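Local coordinates for transcriptional regulator (GntR family) (Enterococcus faecalis, PDB 3DDV), which probably regulates transcription as a GntR-family repressor or activator, with a UTRA domain of the kind that senses small effector molecules, at residues B[8-14]-B[35-41]; B[45-49]-B[137-141]; B[82-88]-B[117-123]. All blocks are in the same frame, centred on the assembly; numbering follows the deposited sequence.

From the N terminus, contact 1 closes first: strand 8-16 runs out, helix 20-26 follows, and the chain returns as strand 34-43, leaving 8-16 at one margin of the antiparallel sheet. A tight turn leads into strand 46-56, where contact 2 opens; it closes only at 137-141, after strand 126-135, so its long loop encloses contact 3, which ties strand 84-95, the other margin, to strand 111-121. Contacts 1 and 2 touch through probable backbone bonds from Arg41 to Ile48 and Cys49. Contact 3 stands on the far side of the chain's centre from contact 1, about 21 Å from it between centres, and touches neither of the other two. Contacts 2 and 3 both reach the second subunit.

Contact 1 of 3, residues B[8-14]-B[35-41]; sequences SRTVSYF and LRMERIR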
loop_
_atom_site.group_PDB
_atom_site.type_symbol
_atom_site.label_atom_id
_atom_site.label_comp_id
_atom_site.label_asym_id
_atom_site.label_seq_id
_atom_site.Cartn_x
_atom_site.Cartn_y
_atom_site.Cartn_z
ATOM N N SER B 8 -27.734 5.265 27.065
ATOM C CA SER B 8 -27.008 4.008 26.953
ATOM C C SER B 8 -27.713 2.973 27.803
ATOM O O SER B 8 -28.299 3.303 28.805
ATOM C CB SER B 8 -25.557 4.201 27.432
ATOM O OG SER B 8 -24.910 2.974 27.798
ATOM N N ARG B 9 -27.615 1.713 27.419
ATOM C CA ARG B 9 -28.317 0.624 28.090
ATOM C C ARG B 9 -27.358 -0.561 28.353
ATOM O O ARG B 9 -26.824 -1.167 27.410
ATOM C CB ARG B 9 -29.484 0.199 27.180
ATOM C CG ARG B 9 -30.401 -0.888 27.729
ATOM C CD ARG B 9 -31.036 -1.738 26.622
ATOM N NE ARG B 9 -31.086 -3.138 27.057
ATOM C CZ ARG B 9 -31.235 -4.201 26.265
ATOM N NH1 ARG B 9 -31.366 -4.073 24.948
ATOM N NH2 ARG B 9 -31.254 -5.421 26.798
ATOM N N THR B 10 -27.135 -0.902 29.617
ATOM C CA THR B 10 -26.358 -2.099 29.930
ATOM C C THR B 10 -27.169 -3.358 29.699
ATOM O O THR B 10 -28.030 -3.667 30.457
ATOM C CB THR B 10 -25.878 -2.123 31.374
ATOM O OG1 THR B 10 -25.314 -0.866 31.717
ATOM C CG2 THR B 10 -24.817 -3.142 31.533
ATOM N N VAL B 11 -26.864 -4.081 28.644
ATOM C CA VAL B 11 -27.444 -5.386 28.349
ATOM C C VAL B 11 -26.990 -6.553 29.261
ATOM O O VAL B 11 -27.746 -7.483 29.498
ATOM C CB VAL B 11 -27.051 -5.760 26.920
ATOM C CG1 VAL B 11 -27.289 -7.266 26.621
ATOM C CG2 VAL B 11 -27.763 -4.841 25.961
ATOM N N SER B 12 -25.732 -6.571 29.688
ATOM C CA SER B 12 -25.315 -7.523 30.713
ATOM C C SER B 12 -24.093 -7.044 31.492
ATOM O O SER B 12 -23.403 -6.118 31.088
ATOM C CB SER B 12 -25.053 -8.896 30.122
ATOM O OG SER B 12 -23.974 -8.808 29.260
ATOM N N TYR B 13 -23.840 -7.693 32.618
ATOM C CA TYR B 13 -22.872 -7.187 33.547
ATOM C C TYR B 13 -22.608 -8.253 34.596
ATOM O O TYR B 13 -23.450 -8.547 35.410
ATOM C CB TYR B 13 -23.432 -5.916 34.192
ATOM C CG TYR B 13 -22.468 -5.138 35.031
ATOM C CD1 TYR B 13 -21.665 -4.171 34.475
ATOM C CD2 TYR B 13 -22.372 -5.348 36.371
ATOM C CE1 TYR B 13 -20.782 -3.439 35.241
ATOM C CE2 TYR B 13 -21.504 -4.611 37.157
ATOM C CZ TYR B 13 -20.706 -3.659 36.578
ATOM O OH TYR B 13 -19.846 -2.923 37.355
ATOM N N PHE B 14 -21.430 -8.847 34.552
ATOM C CA PHE B 14 -21.078 -9.904 35.469
ATOM C C PHE B 14 -19.606 -10.275 35.419
ATOM O O PHE B 14 -18.896 -10.010 34.433
ATOM C CB PHE B 14 -21.918 -11.138 35.192
ATOM C CG PHE B 14 -21.716 -11.729 33.837
ATOM C CD1 PHE B 14 -22.677 -11.593 32.870
ATOM C CD2 PHE B 14 -20.579 -12.480 33.547
ATOM C CE1 PHE B 14 -22.506 -12.162 31.626
ATOM C CE2 PHE B 14 -20.402 -13.056 32.298
ATOM C CZ PHE B 14 -21.367 -12.912 31.342
ATOM N N LEU B 35 -14.358 -8.279 34.827
ATOM C CA LEU B 35 -15.722 -7.789 34.786
ATOM C C LEU B 35 -16.078 -7.709 33.330
ATOM O O LEU B 35 -15.338 -7.153 32.546
ATOM C CB LEU B 35 -15.819 -6.398 35.398
ATOM C CG LEU B 35 -17.233 -5.825 35.422
ATOM C CD1 LEU B 35 -18.123 -6.728 36.328
ATOM C CD2 LEU B 35 -17.243 -4.373 35.901
ATOM N N ARG B 36 -17.197 -8.282 32.950
ATOM C CA ARG B 36 -17.540 -8.288 31.564
ATOM C C ARG B 36 -18.839 -7.618 31.447
ATOM O O ARG B 36 -19.779 -7.974 32.158
ATOM C CB ARG B 36 -17.711 -9.693 31.095
ATOM C CG ARG B 36 -17.554 -9.795 29.617
ATOM C CD ARG B 36 -18.624 -10.614 28.976
ATOM N NE ARG B 36 -18.078 -11.134 27.765
ATOM C CZ ARG B 36 -17.210 -12.139 27.715
ATOM N NH1 ARG B 36 -16.822 -12.797 28.848
ATOM N NH2 ARG B 36 -16.743 -12.512 26.505
ATOM N N MET B 37 -18.895 -6.611 30.601
ATOM C CA MET B 37 -20.110 -5.812 30.444
ATOM C C MET B 37 -20.384 -5.509 28.984
ATOM O O MET B 37 -19.463 -5.365 28.164
ATOM C CB MET B 37 -20.079 -4.555 31.302
ATOM C CG MET B 37 -19.155 -3.428 30.909
ATOM S SD MET B 37 -19.613 -1.892 31.777
ATOM C CE MET B 37 -21.023 -1.335 30.805
ATOM N N GLU B 38 -21.667 -5.540 28.658
ATOM C CA GLU B 38 -22.157 -5.382 27.296
ATOM C C GLU B 38 -23.110 -4.234 27.315
ATOM O O GLU B 38 -23.907 -4.127 28.248
ATOM C CB GLU B 38 -22.939 -6.596 26.874
ATOM C CG GLU B 38 -22.066 -7.726 26.512
ATOM C CD GLU B 38 -22.802 -9.000 26.256
ATOM O OE1 GLU B 38 -24.055 -9.028 26.269
ATOM O OE2 GLU B 38 -22.090 -9.982 26.058
ATOM N N ARG B 39 -23.091 -3.424 26.272
ATOM C CA ARG B 39 -23.749 -2.143 26.335
ATOM C C ARG B 39 -24.146 -1.661 24.933
ATOM O O ARG B 39 -23.375 -1.797 24.006
ATOM C CB ARG B 39 -22.740 -1.210 26.985
ATOM C CG ARG B 39 -23.179 0.176 27.255
ATOM C CD ARG B 39 -22.117 1.221 26.774
ATOM N NE ARG B 39 -20.892 1.238 27.590
ATOM C CZ ARG B 39 -20.768 1.856 28.772
ATOM N NH1 ARG B 39 -21.787 2.521 29.325
ATOM N NH2 ARG B 39 -19.599 1.794 29.410
ATOM N N ILE B 40 -25.373 -1.162 24.789
ATOM C CA ILE B 40 -25.844 -0.460 23.568
ATOM C C ILE B 40 -25.929 1.056 23.840
ATOM O O ILE B 40 -26.409 1.462 24.876
ATOM C CB ILE B 40 -27.236 -0.973 23.122
ATOM C CG1 ILE B 40 -27.260 -2.505 23.106
ATOM C CG2 ILE B 40 -27.570 -0.442 21.769
ATOM C CD1 ILE B 40 -28.560 -3.107 22.730
ATOM N N ARG B 41 -25.430 1.867 22.914
ATOM C CA ARG B 41 -25.577 3.342 22.951
ATOM C C ARG B 41 -26.430 3.807 21.787
ATOM O O ARG B 41 -26.414 3.226 20.699
ATOM C CB ARG B 41 -24.223 4.065 22.898
ATOM C CG ARG B 41 -23.247 3.539 23.972
ATOM C CD ARG B 41 -21.878 4.288 24.060
ATOM N NE ARG B 41 -22.023 5.443 24.952
ATOM C CZ ARG B 41 -21.672 5.513 26.246
ATOM N NH1 ARG B 41 -21.046 4.512 26.886
ATOM N NH2 ARG B 41 -21.943 6.631 26.904
#
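Tyr13 swings its ring away from its own backbone nitrogen (chi1 -171°), while Met37 tucks CG between its nitrogen and carbonyl carbon (chi1 72°), and the two side chains meet on the face of the sheet that also carries Ser8, Thr10 and Arg39. Met37 CB packs 3.6 Å from Tyr13 CD1, and its sulfur lies at the edge of the ring, SD 5.1 Å from the Tyr13 centroid, a Met-aromatic contact. Leu35, two residues before Met37, sets CD1 over one face of the same ring, 4.2 Å from the centroid, a CH-pi contact. Ile68 and Lys65 of helix 65-70 also pack on this tyrosine. Beneath the side chains runs an antiparallel ladder, strand 8-16 forming the margin of the UTRA-domain sheet. Paired backbone bonds link Arg9 with Ile40 and Phe14 with Arg36. Between them a classic beta bulge places both Val11 and Ser12 against Glu38; the two N-H groups share Glu38 O through weak bonds, while Glu38 N donates to Ser12 O at 3.0 Å. The bulge brings Ser12 OG to within 3.0 Å of Glu38 OE1, a weak hydrogen bond to the carboxylate. On that side Val11 leans its CG2 against Ile40 CG1 at 3.7 Å, and Tyr103 of helix 98-104 packs on both residues. The Arg39 guanidinium, bonded to Glu51 by a salt bridge and to Thr69 O by a hydrogen bond, has Met37 CE over the centre of one face. Arg41 NH1 sits above the opposite face, offset toward the rim, and Ser8 OG approaches the guanidinium at its edge, near the plane. The same Ser8 OG lies 3.3 Å from Arg39 CG, farther back along the chain.

Contact 2 of 3, residues B[45-49]-B[137-141]; sequences DIPIC and SRFEF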
loop_
_atom_site.group_PDB
_atom_site.type_symbol
_atom_site.label_atom_id
_atom_site.label_comp_id
_atom_site.label_asym_id
_atom_site.label_seq_id
_atom_site.Cartn_x
_atom_site.Cartn_y
_atom_site.Cartn_z
ATOM N N ASP B 45 -32.406 8.278 20.090
ATOM C CA ASP B 45 -33.089 6.990 20.274
ATOM C C ASP B 45 -32.892 5.883 19.243
ATOM O O ASP B 45 -33.583 4.854 19.291
ATOM C CB ASP B 45 -34.569 7.207 20.552
ATOM C CG ASP B 45 -34.887 7.036 22.039
ATOM O OD1 ASP B 45 -34.605 5.914 22.605
ATOM O OD2 ASP B 45 -35.384 8.044 22.638
ATOM N N ILE B 46 -31.926 6.052 18.354
ATOM C CA ILE B 46 -31.555 4.974 17.464
ATOM C C ILE B 46 -30.201 4.442 17.956
ATOM O O ILE B 46 -29.292 5.224 18.268
ATOM C CB ILE B 46 -31.484 5.451 16.016
ATOM C CG1 ILE B 46 -32.666 6.425 15.717
ATOM C CG2 ILE B 46 -31.393 4.236 15.065
ATOM C CD1 ILE B 46 -32.694 7.016 14.267
ATOM N N PRO B 47 -30.080 3.112 18.084
ATOM C CA PRO B 47 -28.822 2.532 18.527
ATOM C C PRO B 47 -27.717 2.747 17.513
ATOM O O PRO B 47 -27.884 2.411 16.376
ATOM C CB PRO B 47 -29.118 1.028 18.650
ATOM C CG PRO B 47 -30.422 0.799 18.065
ATOM C CD PRO B 47 -31.125 2.100 17.854
ATOM N N ILE B 48 -26.587 3.275 17.961
ATOM C CA ILE B 48 -25.414 3.457 17.130
ATOM C C ILE B 48 -24.491 2.245 17.253
ATOM O O ILE B 48 -23.843 1.867 16.295
ATOM C CB ILE B 48 -24.617 4.703 17.559
ATOM C CG1 ILE B 48 -25.521 5.942 17.646
ATOM C CG2 ILE B 48 -23.547 5.002 16.560
ATOM C CD1 ILE B 48 -26.285 6.299 16.317
ATOM N N CYS B 49 -24.412 1.627 18.425
ATOM C CA CYS B 49 -23.326 0.694 18.672
ATOM C C CYS B 49 -23.525 -0.257 19.843
ATOM O O CYS B 49 -24.260 -0.018 20.780
ATOM C CB CYS B 49 -22.027 1.493 18.857
ATOM S SG CYS B 49 -21.880 2.383 20.394
ATOM N N SER B 137 -23.945 2.377 8.599
ATOM C CA SER B 137 -24.720 3.420 7.979
ATOM C C SER B 137 -25.006 4.581 8.944
ATOM O O SER B 137 -25.197 5.705 8.529
ATOM C CB SER B 137 -26.037 2.816 7.540
ATOM O OG SER B 137 -26.907 2.772 8.660
ATOM N N ARG B 138 -24.965 4.299 10.228
ATOM C CA ARG B 138 -25.232 5.308 11.210
ATOM C C ARG B 138 -23.987 5.850 11.839
ATOM O O ARG B 138 -24.072 6.634 12.743
ATOM C CB ARG B 138 -26.121 4.748 12.303
ATOM C CG ARG B 138 -27.391 4.151 11.808
ATOM C CD ARG B 138 -28.294 3.806 12.945
ATOM N NE ARG B 138 -29.267 2.798 12.564
ATOM C CZ ARG B 138 -29.641 1.800 13.344
ATOM N NH1 ARG B 138 -29.130 1.685 14.550
ATOM N NH2 ARG B 138 -30.522 0.921 12.919
ATOM N N PHE B 139 -22.820 5.447 11.380
ATOM C CA PHE B 139 -21.614 5.852 12.073
ATOM C C PHE B 139 -20.432 6.162 11.183
ATOM O O PHE B 139 -20.309 5.627 10.122
ATOM C CB PHE B 139 -21.236 4.768 13.067
ATOM C CG PHE B 139 -20.069 5.105 13.907
ATOM C CD1 PHE B 139 -20.176 6.005 14.905
ATOM C CD2 PHE B 139 -18.869 4.516 13.698
ATOM C CE1 PHE B 139 -19.116 6.309 15.662
ATOM C CE2 PHE B 139 -17.811 4.826 14.468
ATOM C CZ PHE B 139 -17.935 5.719 15.445
ATOM N N GLU B 140 -19.576 7.045 11.655
ATOM C CA GLU B 140 -18.297 7.368 11.074
ATOM C C GLU B 140 -17.225 7.516 12.131
ATOM O O GLU B 140 -17.400 8.244 13.044
ATOM C CB GLU B 140 -18.395 8.725 10.362
ATOM C CG GLU B 140 -19.323 8.786 9.169
ATOM C CD GLU B 140 -18.886 7.884 8.009
ATOM O OE1 GLU B 140 -17.684 7.838 7.673
ATOM O OE2 GLU B 140 -19.764 7.225 7.422
ATOM N N PHE B 141 -16.077 6.903 11.978
ATOM C CA PHE B 141 -15.034 7.007 12.983
ATOM C C PHE B 141 -14.064 8.069 12.497
ATOM O O PHE B 141 -13.554 8.000 11.391
ATOM C CB PHE B 141 -14.434 5.618 13.111
ATOM C CG PHE B 141 -13.259 5.485 14.031
ATOM C CD1 PHE B 141 -12.010 5.976 13.682
ATOM C CD2 PHE B 141 -13.364 4.735 15.186
ATOM C CE1 PHE B 141 -10.899 5.772 14.502
ATOM C CE2 PHE B 141 -12.292 4.565 16.026
ATOM C CZ PHE B 141 -11.043 5.068 15.678
#
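The start of strand 46-56 meets the loop that leaves strand 126-135, with Ile46, Pro47 and Ile48 set against Arg138 and Phe139. Arg138 stretches out straight as far as NE to reach the strand. Ile46 stands across it and lays CG2 over one face of the guanidinium, 3.5 Å from Arg138 CZ and offset toward the rim. Pro47 presents its carbonyl to the guanidinium edge; the modelled approach to NH1 is too short to be trusted in detail. One residue on, Ile48 CG2 packs 3.9 Å from Phe139 CD1, a ring also stacked with Tyr134. Beyond it the chain enters the interface with the second subunit: Phe139 O accepts a hydrogen bond from Ser92 of the second subunit, and Glu140 forms a salt bridge with Arg114 of that subunit. Arg138 NH1 also donates to Leu104 O, and NH2 weakly to Glu105 O, at and just past the C-terminal end of helix 98-104. A cation gathered among carbonyl oxygens at a helix C terminus is probably stabilised both by those oxygens and by the helix dipole.

Contact 3 of 3, residues B[82-88]-B[117-123]; sequences HKIGHSN and QVSYFEN
His82 and Phe121 pack tightly against each other. Their rings make an offset stack, centroids 4.6 Å apart and planes only 16° from parallel, and His82 CB rests over the centre of the phenylalanine face, 3.7 Å from the Phe121 centroid. Phe127 of the neighbouring strand stacks on Phe121 as well, so the ring is held by partners from two segments of the chain. Alongside, the backbones join as antiparallel strands, 84-95 forming the margin of the sheet within this chain. Glu122 N bonds Lys83 O at 2.8 Å, nearly straight at 168°. A beta bulge between Ile84 and Ser87 shifts the register by one: Gly85 N donates to Tyr120 O, Tyr120 N to His86 O at 2.9 Å, and Asn88 and Val118 exchange bonds in both directions. Asn88 ND2 comes to the edge of the Tyr120 ring, 3.5 Å from CE2, with the amide and ring planes 41° apart. Asn88 is also where the sheet runs on into a strand of the second subunit.

Beside this stack and ladder, the exposed side chains of Lys83 and Glu122 are held more loosely. They merely run along each other, Glu122 OE1 lying 3.3 Å from Lys83 CB, and a water nearby is held by weak bonds to Lys83 N and Asn123 N. The lysine chain, bent at chi2 and chi4, carries its amine off, leaving NZ 6.5 Å from Glu122 OE1. Any attraction between these opposite charges is therefore probably long-range and modest.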
loop_
_atom_site.group_PDB
_atom_site.type_symbol
_atom_site.label_atom_id
_atom_site.label_comp_id
_atom_site.label_asym_id
_atom_site.label_seq_id
_atom_site.Cartn_x
_atom_site.Cartn_y
_atom_site.Cartn_z
ATOM N N HIS B 82 -3.060 5.751 39.236
ATOM C CA HIS B 82 -2.419 5.337 37.997
ATOM C C HIS B 82 -2.918 6.316 36.959
ATOM O O HIS B 82 -3.967 6.953 37.126
ATOM C CB HIS B 82 -2.853 3.955 37.531
ATOM C CG HIS B 82 -2.231 2.817 38.266
ATOM N ND1 HIS B 82 -2.984 1.868 38.931
ATOM C CD2 HIS B 82 -0.939 2.445 38.410
ATOM C CE1 HIS B 82 -2.178 0.972 39.472
ATOM N NE2 HIS B 82 -0.933 1.297 39.167
ATOM N N LYS B 83 -2.172 6.409 35.874
ATOM C CA LYS B 83 -2.578 7.252 34.771
ATOM C C LYS B 83 -2.881 6.403 33.554
ATOM O O LYS B 83 -2.190 5.421 33.262
ATOM C CB LYS B 83 -1.491 8.291 34.454
ATOM C CG LYS B 83 -1.279 9.334 35.560
ATOM C CD LYS B 83 -2.528 10.233 35.759
ATOM C CE LYS B 83 -2.332 11.293 36.838
ATOM N NZ LYS B 83 -2.611 12.628 36.217
ATOM N N ILE B 84 -3.944 6.780 32.870
ATOM C CA ILE B 84 -4.299 6.161 31.614
ATOM C C ILE B 84 -3.180 6.398 30.569
ATOM O O ILE B 84 -2.940 7.531 30.180
ATOM C CB ILE B 84 -5.683 6.708 31.109
ATOM C CG1 ILE B 84 -6.788 6.285 32.106
ATOM C CG2 ILE B 84 -5.955 6.239 29.658
ATOM C CD1 ILE B 84 -8.189 6.722 31.723
ATOM N N GLY B 85 -2.497 5.331 30.142
ATOM C CA GLY B 85 -1.388 5.448 29.181
ATOM C C GLY B 85 -1.793 5.266 27.721
ATOM O O GLY B 85 -2.751 5.862 27.242
ATOM N N HIS B 86 -1.068 4.414 27.012
ATOM C CA HIS B 86 -1.342 4.203 25.596
ATOM C C HIS B 86 -2.616 3.408 25.361
ATOM O O HIS B 86 -3.118 2.727 26.258
ATOM C CB HIS B 86 -0.155 3.488 24.944
ATOM C CG HIS B 86 1.092 4.325 24.928
ATOM N ND1 HIS B 86 2.349 3.806 25.181
ATOM C CD2 HIS B 86 1.265 5.660 24.736
ATOM C CE1 HIS B 86 3.242 4.783 25.135
ATOM N NE2 HIS B 86 2.610 5.918 24.871
ATOM N N SER B 87 -3.145 3.485 24.149
ATOM C CA SER B 87 -4.180 2.544 23.727
ATOM C C SER B 87 -3.905 2.151 22.282
ATOM O O SER B 87 -3.125 2.795 21.583
ATOM C CB SER B 87 -5.575 3.143 23.880
ATOM O OG SER B 87 -5.775 4.093 22.854
ATOM N N ASN B 88 -4.489 1.047 21.849
ATOM C CA ASN B 88 -4.379 0.663 20.461
ATOM C C ASN B 88 -5.684 0.033 19.940
ATOM O O ASN B 88 -6.517 -0.446 20.692
ATOM C CB ASN B 88 -3.085 -0.128 20.230
ATOM C CG ASN B 88 -3.110 -1.481 20.839
ATOM O OD1 ASN B 88 -3.908 -2.344 20.425
ATOM N ND2 ASN B 88 -2.215 -1.720 21.807
ATOM N N GLN B 117 -10.144 -2.743 20.931
ATOM C CA GLN B 117 -9.171 -1.889 21.560
ATOM C C GLN B 117 -8.666 -2.448 22.886
ATOM O O GLN B 117 -9.454 -2.962 23.645
ATOM C CB GLN B 117 -9.861 -0.593 21.799
ATOM C CG GLN B 117 -9.418 0.161 22.995
ATOM C CD GLN B 117 -10.022 1.573 22.979
ATOM O OE1 GLN B 117 -10.176 2.223 21.927
ATOM N NE2 GLN B 117 -10.416 2.015 24.144
ATOM N N VAL B 118 -7.355 -2.357 23.127
ATOM C CA VAL B 118 -6.758 -2.533 24.451
ATOM C C VAL B 118 -6.167 -1.213 24.950
ATOM O O VAL B 118 -5.510 -0.524 24.193
ATOM C CB VAL B 118 -5.639 -3.556 24.457
ATOM C CG1 VAL B 118 -5.116 -3.713 25.869
ATOM C CG2 VAL B 118 -6.132 -4.848 23.928
ATOM N N SER B 119 -6.379 -0.887 26.216
ATOM C CA SER B 119 -5.878 0.340 26.790
ATOM C C SER B 119 -5.031 -0.006 27.979
ATOM O O SER B 119 -5.300 -0.985 28.697
ATOM C CB SER B 119 -7.014 1.238 27.273
ATOM O OG SER B 119 -7.906 1.534 26.225
ATOM N N TYR B 120 -4.020 0.821 28.213
ATOM C CA TYR B 120 -3.007 0.508 29.203
ATOM C C TYR B 120 -2.774 1.645 30.184
ATOM O O TYR B 120 -2.975 2.814 29.863
ATOM C CB TYR B 120 -1.686 0.215 28.489
ATOM C CG TYR B 120 -1.758 -0.876 27.479
ATOM C CD1 TYR B 120 -1.356 -2.160 27.797
ATOM C CD2 TYR B 120 -2.224 -0.627 26.210
ATOM C CE1 TYR B 120 -1.411 -3.183 26.862
ATOM C CE2 TYR B 120 -2.302 -1.639 25.274
ATOM C CZ TYR B 120 -1.889 -2.907 25.605
ATOM O OH TYR B 120 -1.968 -3.904 24.675
ATOM N N PHE B 121 -2.288 1.317 31.373
ATOM C CA PHE B 121 -1.776 2.367 32.233
ATOM C C PHE B 121 -0.408 2.863 31.724
ATOM O O PHE B 121 0.337 2.128 31.035
ATOM C CB PHE B 121 -1.690 1.896 33.693
ATOM C CG PHE B 121 -3.033 1.759 34.353
ATOM C CD1 PHE B 121 -4.051 2.695 34.113
ATOM C CD2 PHE B 121 -3.293 0.713 35.209
ATOM C CE1 PHE B 121 -5.306 2.586 34.743
ATOM C CE2 PHE B 121 -4.536 0.590 35.833
ATOM C CZ PHE B 121 -5.540 1.528 35.607
ATOM N N GLU B 122 -0.073 4.100 32.091
ATOM C CA GLU B 122 1.277 4.607 31.872
ATOM C C GLU B 122 2.314 3.606 32.328
ATOM O O GLU B 122 3.408 3.637 31.827
ATOM C CB GLU B 122 1.491 5.970 32.535
ATOM C CG GLU B 122 0.638 7.034 31.845
ATOM C CD GLU B 122 1.000 8.466 32.198
ATOM O OE1 GLU B 122 1.566 8.670 33.300
ATOM O OE2 GLU B 122 0.689 9.376 31.384
ATOM N N ASN B 123 1.996 2.690 33.239
ATOM C CA ASN B 123 3.003 1.719 33.612
ATOM C C ASN B 123 2.982 0.436 32.799
ATOM O O ASN B 123 3.607 -0.558 33.202
ATOM C CB ASN B 123 2.941 1.432 35.108
ATOM C CG ASN B 123 1.700 0.642 35.527
ATOM O OD1 ASN B 123 1.198 -0.233 34.802
ATOM N ND2 ASN B 123 1.220 0.934 36.738
HETATM O O HOH W 1 0.451 4.141 35.713
#